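Local coordinates for putative uncharacterized protein (Ustilago maydis, PDB 4GNX) that binds single-stranded DNA, probably as the large subunit of replication protein A, through a series of OB-fold domains, at residues C[20-25]-C[41-46]; C[51-56]-C[87-92]; C[273-278]-C[355-360]. One frame throughout, in Å; residues are numbered along the deposited sequence.

Contact 1: residues C[20-25]-C[41-46]; sequences ARVTSK and FSVNLL
A20 CB meets L45 CB at 4.0 Å, within an antiparallel strand pair. Next, R21 and L46 form a hydrogen-bonded pair. R21 N donates a hydrogen bond to L46 O at 3.1 Å, and L46 N returns a bond to R21 O. The guanidinium of R21 turns elsewhere, and its NE bonds N71 O. V22 faces L45 and V43 with its two methyls. CG1 is anti to the backbone N (chi1 -180°) and reaches V43 CG2 at 3.8 Å, while CG2 goes to L45 CD2. T23 and S24 together lie opposite N44, and T23 has a helix-like psi of -31°. This is a classic beta bulge. T23 N bonds N44 O at 3.0 Å, approaching from above the carbonyl plane. The two branches of T23 split: OG1 makes a weak bond to N44 O, and CG2 packs on L46 CB at 3.6 Å. S24 O accepts from N44 N at 2.7 Å in a nearly straight bond. K25 passes its methylenes across V43 at a slant, with CG 3.9 Å from V43 CG2, and CG also sits at the edge of the F41 ring. NZ runs on to Y65 O and L68 O. The hairpin belongs to an OB-fold sheet. Strand 73-77 flanks strand 17-30, and strand 51-57 flanks strand 39-46.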
# COMPACT_ATOMS: atom_id res chain seq x y z
N ALA C 20 -15.27 -11.75 -29.74
CA ALA C 20 -14.62 -10.70 -28.95
C ALA C 20 -13.47 -10.00 -29.68
O ALA C 20 -12.82 -10.61 -30.55
CB ALA C 20 -14.10 -11.29 -27.65
N ARG C 21 -13.21 -8.72 -29.36
CA ARG C 21 -12.01 -8.09 -29.92
C ARG C 21 -10.87 -8.03 -28.93
O ARG C 21 -11.09 -7.80 -27.75
CB ARG C 21 -12.27 -6.74 -30.60
CG ARG C 21 -12.29 -5.52 -29.71
CD ARG C 21 -11.88 -4.24 -30.44
NE ARG C 21 -12.25 -4.15 -31.86
CZ ARG C 21 -13.49 -4.00 -32.33
NH1 ARG C 21 -14.52 -3.94 -31.49
NH2 ARG C 21 -13.70 -3.92 -33.64
N VAL C 22 -9.67 -8.27 -29.43
CA VAL C 22 -8.46 -8.21 -28.62
C VAL C 22 -8.15 -6.76 -28.34
O VAL C 22 -7.88 -6.00 -29.25
CB VAL C 22 -7.25 -8.82 -29.34
CG1 VAL C 22 -6.04 -8.73 -28.43
CG2 VAL C 22 -7.51 -10.27 -29.74
N THR C 23 -8.19 -6.38 -27.07
CA THR C 23 -7.87 -5.02 -26.69
C THR C 23 -6.40 -4.86 -26.36
O THR C 23 -5.86 -3.78 -26.56
CB THR C 23 -8.67 -4.58 -25.48
OG1 THR C 23 -8.36 -5.46 -24.40
CG2 THR C 23 -10.15 -4.64 -25.80
N SER C 24 -5.76 -5.90 -25.83
CA SER C 24 -4.31 -5.87 -25.60
C SER C 24 -3.71 -7.25 -25.56
O SER C 24 -4.39 -8.23 -25.27
CB SER C 24 -3.99 -5.18 -24.28
OG SER C 24 -4.30 -6.05 -23.22
N LYS C 25 -2.42 -7.30 -25.80
CA LYS C 25 -1.70 -8.55 -25.96
C LYS C 25 -0.35 -8.42 -25.29
O LYS C 25 0.34 -7.42 -25.44
CB LYS C 25 -1.54 -8.85 -27.46
CG LYS C 25 -0.75 -10.12 -27.80
CD LYS C 25 -1.07 -10.65 -29.21
CE LYS C 25 -0.01 -10.26 -30.24
NZ LYS C 25 0.11 -11.23 -31.36
N PHE C 41 1.80 -16.32 -23.12
CA PHE C 41 1.42 -14.98 -23.47
C PHE C 41 -0.03 -14.85 -23.09
O PHE C 41 -0.70 -15.84 -22.76
CB PHE C 41 1.60 -14.72 -24.97
CG PHE C 41 0.42 -15.14 -25.79
CD1 PHE C 41 -0.43 -14.20 -26.35
CD2 PHE C 41 0.13 -16.49 -25.98
CE1 PHE C 41 -1.54 -14.59 -27.10
CE2 PHE C 41 -0.97 -16.89 -26.74
CZ PHE C 41 -1.80 -15.94 -27.30
N SER C 42 -0.53 -13.63 -23.15
CA SER C 42 -1.91 -13.43 -22.84
C SER C 42 -2.49 -12.28 -23.61
O SER C 42 -1.79 -11.40 -24.10
CB SER C 42 -2.10 -13.17 -21.35
OG SER C 42 -1.54 -11.92 -21.00
N VAL C 43 -3.80 -12.30 -23.67
CA VAL C 43 -4.55 -11.36 -24.44
C VAL C 43 -5.74 -10.93 -23.59
O VAL C 43 -6.26 -11.72 -22.79
CB VAL C 43 -5.03 -12.07 -25.72
CG1 VAL C 43 -6.53 -11.91 -25.94
CG2 VAL C 43 -4.20 -11.64 -26.92
N ASN C 44 -6.15 -9.68 -23.74
CA ASN C 44 -7.38 -9.25 -23.10
C ASN C 44 -8.46 -9.15 -24.15
O ASN C 44 -8.19 -8.78 -25.30
CB ASN C 44 -7.20 -7.93 -22.32
CG ASN C 44 -6.54 -8.13 -20.96
OD1 ASN C 44 -6.10 -9.23 -20.61
ND2 ASN C 44 -6.46 -7.06 -20.18
N LEU C 45 -9.69 -9.49 -23.76
CA LEU C 45 -10.81 -9.59 -24.70
C LEU C 45 -12.03 -8.82 -24.20
O LEU C 45 -12.32 -8.81 -23.00
CB LEU C 45 -11.20 -11.05 -24.90
CG LEU C 45 -10.10 -11.96 -25.41
CD1 LEU C 45 -10.52 -13.39 -25.20
CD2 LEU C 45 -9.86 -11.69 -26.88
N LEU C 46 -12.76 -8.23 -25.14
CA LEU C 46 -13.88 -7.35 -24.84
C LEU C 46 -15.10 -7.62 -25.72
O LEU C 46 -14.97 -7.84 -26.93
CB LEU C 46 -13.44 -5.90 -25.05
CG LEU C 46 -14.56 -4.85 -25.11
CD1 LEU C 46 -15.01 -4.46 -23.70
CD2 LEU C 46 -14.11 -3.64 -25.92

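Contact 2: residues C[51-56]-C[87-92]; sequences EIKATG and QFSNLQ. With nucleotides of chain G.
L91 lays its two methyls over the backbone and side chains at the start of strand 51-57. CD1 rests against the peptide between I52 and K53, 3.6 Å from I52 C and 3.5 Å from K53 N. CD2 turns to the glutamate, 3.8 Å from E51 OE2, and the E51 and L91 side chains cross at about a right angle. With CG anti to the carbonyl carbon (chi1 -53°), L91 sends both methyls toward the strand. K53 runs the other way along the loop. Its chain is fully extended and passes S89, with CD 4.1 Å from S89 OG. NZ then reaches F88 O at 2.7 Å. This bond joins the strand to the loop between strands 80-83 and 95-99. In OB folds this is the loop between the fourth and fifth strands, which commonly closes over single-stranded nucleic acid, and here it meets the DNA. The base of DT3 of chain G covers one face of the F88 ring, offset toward the rim, and F88 CD2 is 3.3 Å from DT3 N3. DT5 of chain G approaches the same ring obliquely with its methyl C7. F88 O, gripped by K53, also lies 3.6 Å from O4 of DT5 of chain G. Within the loop, S89 OG accepts from L91 N at 3.3 Å in an ST turn. E51 O accepts a bond from N93 ND2.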
# COMPACT_ATOMS: atom_id res chain seq x y z
N GLU C 51 -15.33 -7.94 -20.16
CA GLU C 51 -13.96 -8.25 -20.50
C GLU C 51 -13.50 -9.58 -19.90
O GLU C 51 -14.01 -10.02 -18.87
CB GLU C 51 -13.04 -7.12 -20.05
CG GLU C 51 -13.24 -5.82 -20.83
CD GLU C 51 -12.46 -4.64 -20.26
OE1 GLU C 51 -12.96 -3.98 -19.31
OE2 GLU C 51 -11.34 -4.35 -20.77
N ILE C 52 -12.54 -10.24 -20.57
CA ILE C 52 -11.92 -11.41 -19.98
C ILE C 52 -10.49 -11.56 -20.49
O ILE C 52 -10.19 -11.18 -21.63
CB ILE C 52 -12.74 -12.71 -20.23
CG1 ILE C 52 -12.15 -13.88 -19.43
CG2 ILE C 52 -12.79 -13.05 -21.72
CD1 ILE C 52 -13.16 -14.87 -18.90
N LYS C 53 -9.65 -12.11 -19.61
CA LYS C 53 -8.29 -12.48 -19.96
C LYS C 53 -8.19 -13.90 -20.49
O LYS C 53 -8.78 -14.84 -19.92
CB LYS C 53 -7.40 -12.36 -18.73
CG LYS C 53 -5.94 -12.50 -19.05
CD LYS C 53 -5.08 -12.41 -17.80
CE LYS C 53 -3.63 -12.69 -18.15
NZ LYS C 53 -2.70 -12.27 -17.08
N ALA C 54 -7.42 -14.07 -21.56
CA ALA C 54 -7.08 -15.39 -22.03
C ALA C 54 -5.56 -15.56 -22.13
O ALA C 54 -4.84 -14.62 -22.49
CB ALA C 54 -7.74 -15.61 -23.36
N THR C 55 -5.08 -16.76 -21.82
CA THR C 55 -3.65 -17.03 -21.80
C THR C 55 -3.33 -18.32 -22.55
O THR C 55 -4.06 -19.32 -22.47
CB THR C 55 -3.13 -17.20 -20.36
OG1 THR C 55 -3.39 -16.02 -19.60
CG2 THR C 55 -1.64 -17.50 -20.34
N GLY C 56 -2.21 -18.30 -23.26
CA GLY C 56 -1.73 -19.51 -23.89
C GLY C 56 -0.38 -19.88 -23.32
O GLY C 56 0.46 -18.99 -23.12
N GLN C 87 -3.46 -11.25 -9.40
CA GLN C 87 -2.12 -10.70 -9.21
C GLN C 87 -1.46 -10.36 -10.54
O GLN C 87 -0.52 -9.56 -10.60
CB GLN C 87 -1.24 -11.66 -8.43
CG GLN C 87 -1.96 -12.29 -7.26
CD GLN C 87 -1.12 -12.43 -6.02
OE1 GLN C 87 -0.52 -11.46 -5.53
NE2 GLN C 87 -1.08 -13.64 -5.48
N PHE C 88 -1.95 -10.98 -11.61
CA PHE C 88 -1.36 -10.85 -12.93
C PHE C 88 -2.35 -10.20 -13.90
O PHE C 88 -2.32 -10.46 -15.09
CB PHE C 88 -1.01 -12.24 -13.48
CG PHE C 88 0.02 -12.98 -12.68
CD1 PHE C 88 -0.36 -13.88 -11.69
CD2 PHE C 88 1.38 -12.80 -12.94
CE1 PHE C 88 0.60 -14.57 -10.95
CE2 PHE C 88 2.34 -13.50 -12.21
CZ PHE C 88 1.95 -14.38 -11.21
N SER C 89 -3.24 -9.35 -13.41
CA SER C 89 -4.29 -8.83 -14.27
C SER C 89 -4.91 -7.56 -13.72
O SER C 89 -4.99 -7.36 -12.51
CB SER C 89 -5.37 -9.88 -14.51
OG SER C 89 -6.40 -9.39 -15.37
N ASN C 90 -5.35 -6.71 -14.63
CA ASN C 90 -6.02 -5.47 -14.27
C ASN C 90 -7.54 -5.63 -14.18
O ASN C 90 -8.21 -4.86 -13.47
CB ASN C 90 -5.64 -4.40 -15.28
CG ASN C 90 -5.83 -4.86 -16.72
OD1 ASN C 90 -5.86 -6.06 -17.01
ND2 ASN C 90 -5.95 -3.90 -17.62
N LEU C 91 -8.07 -6.64 -14.85
CA LEU C 91 -9.50 -6.93 -14.88
C LEU C 91 -10.09 -7.41 -13.54
O LEU C 91 -9.39 -7.99 -12.72
CB LEU C 91 -9.78 -7.97 -15.97
CG LEU C 91 -9.27 -7.69 -17.39
CD1 LEU C 91 -9.66 -8.78 -18.40
CD2 LEU C 91 -9.72 -6.32 -17.89
N GLN C 92 -11.38 -7.17 -13.33
CA GLN C 92 -12.06 -7.64 -12.09
C GLN C 92 -12.67 -9.04 -12.20
O GLN C 92 -13.10 -9.60 -11.20
CB GLN C 92 -13.18 -6.67 -11.67
CG GLN C 92 -12.75 -5.26 -11.36
CD GLN C 92 -12.03 -5.14 -10.04
OE1 GLN C 92 -11.02 -5.81 -9.81
NE2 GLN C 92 -12.55 -4.28 -9.16
P DT G 3 4.61 -20.48 -12.49
OP1 DT G 3 5.94 -20.88 -11.97
OP2 DT G 3 3.51 -20.16 -11.55
O5' DT G 3 4.82 -19.24 -13.46
C5' DT G 3 6.08 -19.08 -14.14
C4' DT G 3 6.24 -17.65 -14.60
O4' DT G 3 5.04 -17.25 -15.30
C3' DT G 3 6.44 -16.63 -13.48
O3' DT G 3 7.48 -15.73 -13.86
C2' DT G 3 5.09 -15.93 -13.39
C1' DT G 3 4.63 -15.98 -14.83
N1 DT G 3 3.17 -15.87 -15.03
C2 DT G 3 2.68 -14.68 -15.52
O2 DT G 3 3.39 -13.72 -15.77
N3 DT G 3 1.32 -14.65 -15.69
C4 DT G 3 0.42 -15.67 -15.44
O4 DT G 3 -0.78 -15.50 -15.65
C5 DT G 3 1.01 -16.90 -14.93
C7 DT G 3 0.12 -18.06 -14.63
C6 DT G 3 2.34 -16.94 -14.76
P DT G 5 5.50 -7.88 -10.09
OP1 DT G 5 6.19 -7.39 -8.87
OP2 DT G 5 4.01 -8.04 -10.06
O5' DT G 5 5.86 -6.82 -11.24
C5' DT G 5 5.34 -5.47 -11.19
C4' DT G 5 5.64 -4.71 -12.46
O4' DT G 5 5.26 -5.49 -13.63
C3' DT G 5 4.88 -3.38 -12.61
O3' DT G 5 5.64 -2.44 -13.39
C2' DT G 5 3.65 -3.78 -13.40
C1' DT G 5 4.21 -4.84 -14.34
N1 DT G 5 3.24 -5.87 -14.77
C2 DT G 5 2.68 -5.75 -16.02
O2 DT G 5 2.93 -4.82 -16.77
N3 DT G 5 1.80 -6.75 -16.36
C4 DT G 5 1.44 -7.84 -15.59
O4 DT G 5 0.64 -8.66 -16.02
C5 DT G 5 2.07 -7.91 -14.28
C7 DT G 5 1.74 -9.05 -13.38
C6 DT G 5 2.93 -6.94 -13.95

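Contact 3: residues C[273-278]-C[355-360]; sequences RTIVQV and GQMWLS. With nucleotides of chain G.
I275 and V278, one turn apart on a short helix, press on M357 of the strand that follows the hairpin turn. The helix 275-280 packs on the OB fold of the C-terminal domain, beside the start of strand 355-362. I275 CG2 touches M357 CB at 3.8 Å, and the two side chains cross obliquely. I275 CD1 extends the other way and comes within 3.3 Å of G355 O. V278 receives the tip of the methionine: CG1 is 3.7 Å from M357 CE. M357 bends at its last torsion (chi3 -76°), and the bend carries CE toward V278 instead of straight on. No hydrogen bond crosses the contact, which is apolar packing in a buried place. Around it, V294 and F292 of strand 290-310 and Y419 of strand 414-426 add to the same apolar cluster. W358, next to M357, points away from the helix. Its indole carries DT18 of chain G over one face, with W358 CG 3.3 Å from DT18 O4. The helix start is fixed by bonds to the hairpin before the strand: I275 N goes to D352 OD2 at the end of strand 341-352, and V276 N to T354 OG1 in the turn. T274 is the N-cap, and it forms a capping box with Q277. T274 OG1 accepts a weak bond from Q277 N. In return, T274 N bonds Q277 OE1 at 2.8 Å, in the plane of that carbonyl and on a lone pair.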
# COMPACT_ATOMS: atom_id res chain seq x y z
N ARG C 273 8.78 0.84 -1.00
CA ARG C 273 9.55 -0.39 -0.83
C ARG C 273 9.32 -0.96 0.56
O ARG C 273 8.86 -0.27 1.45
CB ARG C 273 11.04 -0.10 -1.04
CG ARG C 273 11.43 0.22 -2.47
CD ARG C 273 11.85 -1.04 -3.20
NE ARG C 273 11.80 -0.92 -4.66
CZ ARG C 273 10.93 -1.56 -5.44
NH1 ARG C 273 10.03 -2.38 -4.90
NH2 ARG C 273 10.97 -1.40 -6.76
N THR C 274 9.61 -2.23 0.75
CA THR C 274 9.68 -2.76 2.10
C THR C 274 11.16 -2.82 2.50
O THR C 274 12.05 -2.79 1.65
CB THR C 274 9.02 -4.15 2.23
OG1 THR C 274 9.85 -5.14 1.58
CG2 THR C 274 7.64 -4.13 1.59
N ILE C 275 11.42 -2.90 3.80
CA ILE C 275 12.78 -2.94 4.32
C ILE C 275 13.59 -4.10 3.69
O ILE C 275 14.80 -3.96 3.40
CB ILE C 275 12.76 -3.03 5.85
CG1 ILE C 275 12.18 -1.74 6.44
CG2 ILE C 275 14.14 -3.35 6.41
CD1 ILE C 275 11.74 -1.85 7.89
N VAL C 276 12.94 -5.23 3.47
CA VAL C 276 13.65 -6.33 2.86
C VAL C 276 14.04 -5.96 1.43
O VAL C 276 15.16 -6.25 1.00
CB VAL C 276 12.89 -7.66 2.93
CG1 VAL C 276 11.65 -7.65 2.06
CG2 VAL C 276 13.81 -8.79 2.53
N GLN C 277 13.13 -5.29 0.71
CA GLN C 277 13.41 -4.88 -0.67
C GLN C 277 14.58 -3.92 -0.71
O GLN C 277 15.50 -4.11 -1.50
CB GLN C 277 12.19 -4.26 -1.32
CG GLN C 277 11.11 -5.27 -1.63
CD GLN C 277 9.85 -4.63 -2.16
OE1 GLN C 277 9.38 -3.63 -1.63
NE2 GLN C 277 9.30 -5.22 -3.20
N VAL C 278 14.56 -2.92 0.16
CA VAL C 278 15.63 -1.93 0.22
C VAL C 278 16.99 -2.58 0.35
O VAL C 278 17.89 -2.26 -0.43
CB VAL C 278 15.42 -0.91 1.35
CG1 VAL C 278 16.59 0.07 1.42
CG2 VAL C 278 14.11 -0.16 1.15
N GLY C 355 11.46 -6.84 8.05
CA GLY C 355 12.75 -6.54 8.67
C GLY C 355 12.83 -5.26 9.47
O GLY C 355 11.83 -4.56 9.73
N GLN C 356 14.04 -4.93 9.89
CA GLN C 356 14.26 -3.78 10.73
C GLN C 356 15.42 -2.95 10.14
O GLN C 356 16.34 -3.49 9.54
CB GLN C 356 14.46 -4.27 12.18
CG GLN C 356 15.71 -3.81 12.92
CD GLN C 356 16.97 -4.43 12.36
OE1 GLN C 356 17.09 -5.66 12.28
NE2 GLN C 356 17.93 -3.58 11.97
N MET C 357 15.36 -1.64 10.27
CA MET C 357 16.35 -0.80 9.62
C MET C 357 16.62 0.50 10.36
O MET C 357 15.70 1.12 10.89
CB MET C 357 15.88 -0.52 8.20
CG MET C 357 16.37 0.77 7.57
SD MET C 357 15.21 1.31 6.31
CE MET C 357 15.64 0.15 5.01
N TRP C 358 17.88 0.93 10.35
CA TRP C 358 18.29 2.19 10.97
C TRP C 358 18.19 3.38 10.08
O TRP C 358 18.70 3.35 8.95
CB TRP C 358 19.70 2.06 11.44
CG TRP C 358 19.79 1.23 12.70
CD1 TRP C 358 20.12 -0.11 12.81
CD2 TRP C 358 19.54 1.67 14.07
NE1 TRP C 358 20.09 -0.50 14.11
CE2 TRP C 358 19.76 0.51 14.92
CE3 TRP C 358 19.19 2.88 14.66
CZ2 TRP C 358 19.63 0.56 16.30
CZ3 TRP C 358 19.06 2.93 16.05
CH2 TRP C 358 19.27 1.79 16.85
N LEU C 359 17.55 4.43 10.58
CA LEU C 359 17.38 5.70 9.87
C LEU C 359 17.97 6.87 10.67
O LEU C 359 17.88 6.91 11.89
CB LEU C 359 15.90 5.97 9.60
CG LEU C 359 15.09 5.00 8.72
CD1 LEU C 359 13.63 5.40 8.66
CD2 LEU C 359 15.62 4.93 7.31
N SER C 360 18.57 7.83 9.98
CA SER C 360 18.96 9.06 10.66
C SER C 360 18.13 10.24 10.21
O SER C 360 17.75 10.34 9.03
CB SER C 360 20.45 9.37 10.54
OG SER C 360 20.89 9.20 9.22
P DT G 18 26.66 -1.04 17.95
OP1 DT G 18 27.81 -1.17 18.90
OP2 DT G 18 26.26 -2.21 17.13
O5' DT G 18 25.40 -0.55 18.79
C5' DT G 18 25.53 0.45 19.82
C4' DT G 18 24.40 1.46 19.70
O4' DT G 18 24.47 2.07 18.40
C3' DT G 18 23.00 0.86 19.80
O3' DT G 18 22.47 0.90 21.14
C2' DT G 18 22.17 1.66 18.81
C1' DT G 18 23.18 2.44 17.97
N1 DT G 18 23.12 2.19 16.52
C2 DT G 18 22.96 3.28 15.70
O2 DT G 18 22.84 4.42 16.12
N3 DT G 18 22.94 3.00 14.36
C4 DT G 18 23.07 1.75 13.77
O4 DT G 18 23.04 1.65 12.54
C5 DT G 18 23.24 0.65 14.69
C7 DT G 18 23.39 -0.73 14.14
C6 DT G 18 23.26 0.92 16.00

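From the N terminus, contact 1 closes the short hairpin loop between strands 17-30 and 39-46. Contact 2 then closes a longer loop, from strand 51-57 through helix 59-64 to the loop before strand 95-99. The two run in series but touch: strands 39-46 and 51-57 are neighbours in one sheet, where L45 N probably bonds I52 O, and the centres are about 9 Å apart. Contact 3 comes much later and encloses residues 279-354, including the zinc site of C311, C316, C330 and C333. Its centre lies about 33 Å from that of contact 2, in another OB fold. None nests or crosses. Contacts 2 and 3 meet the same DNA chain.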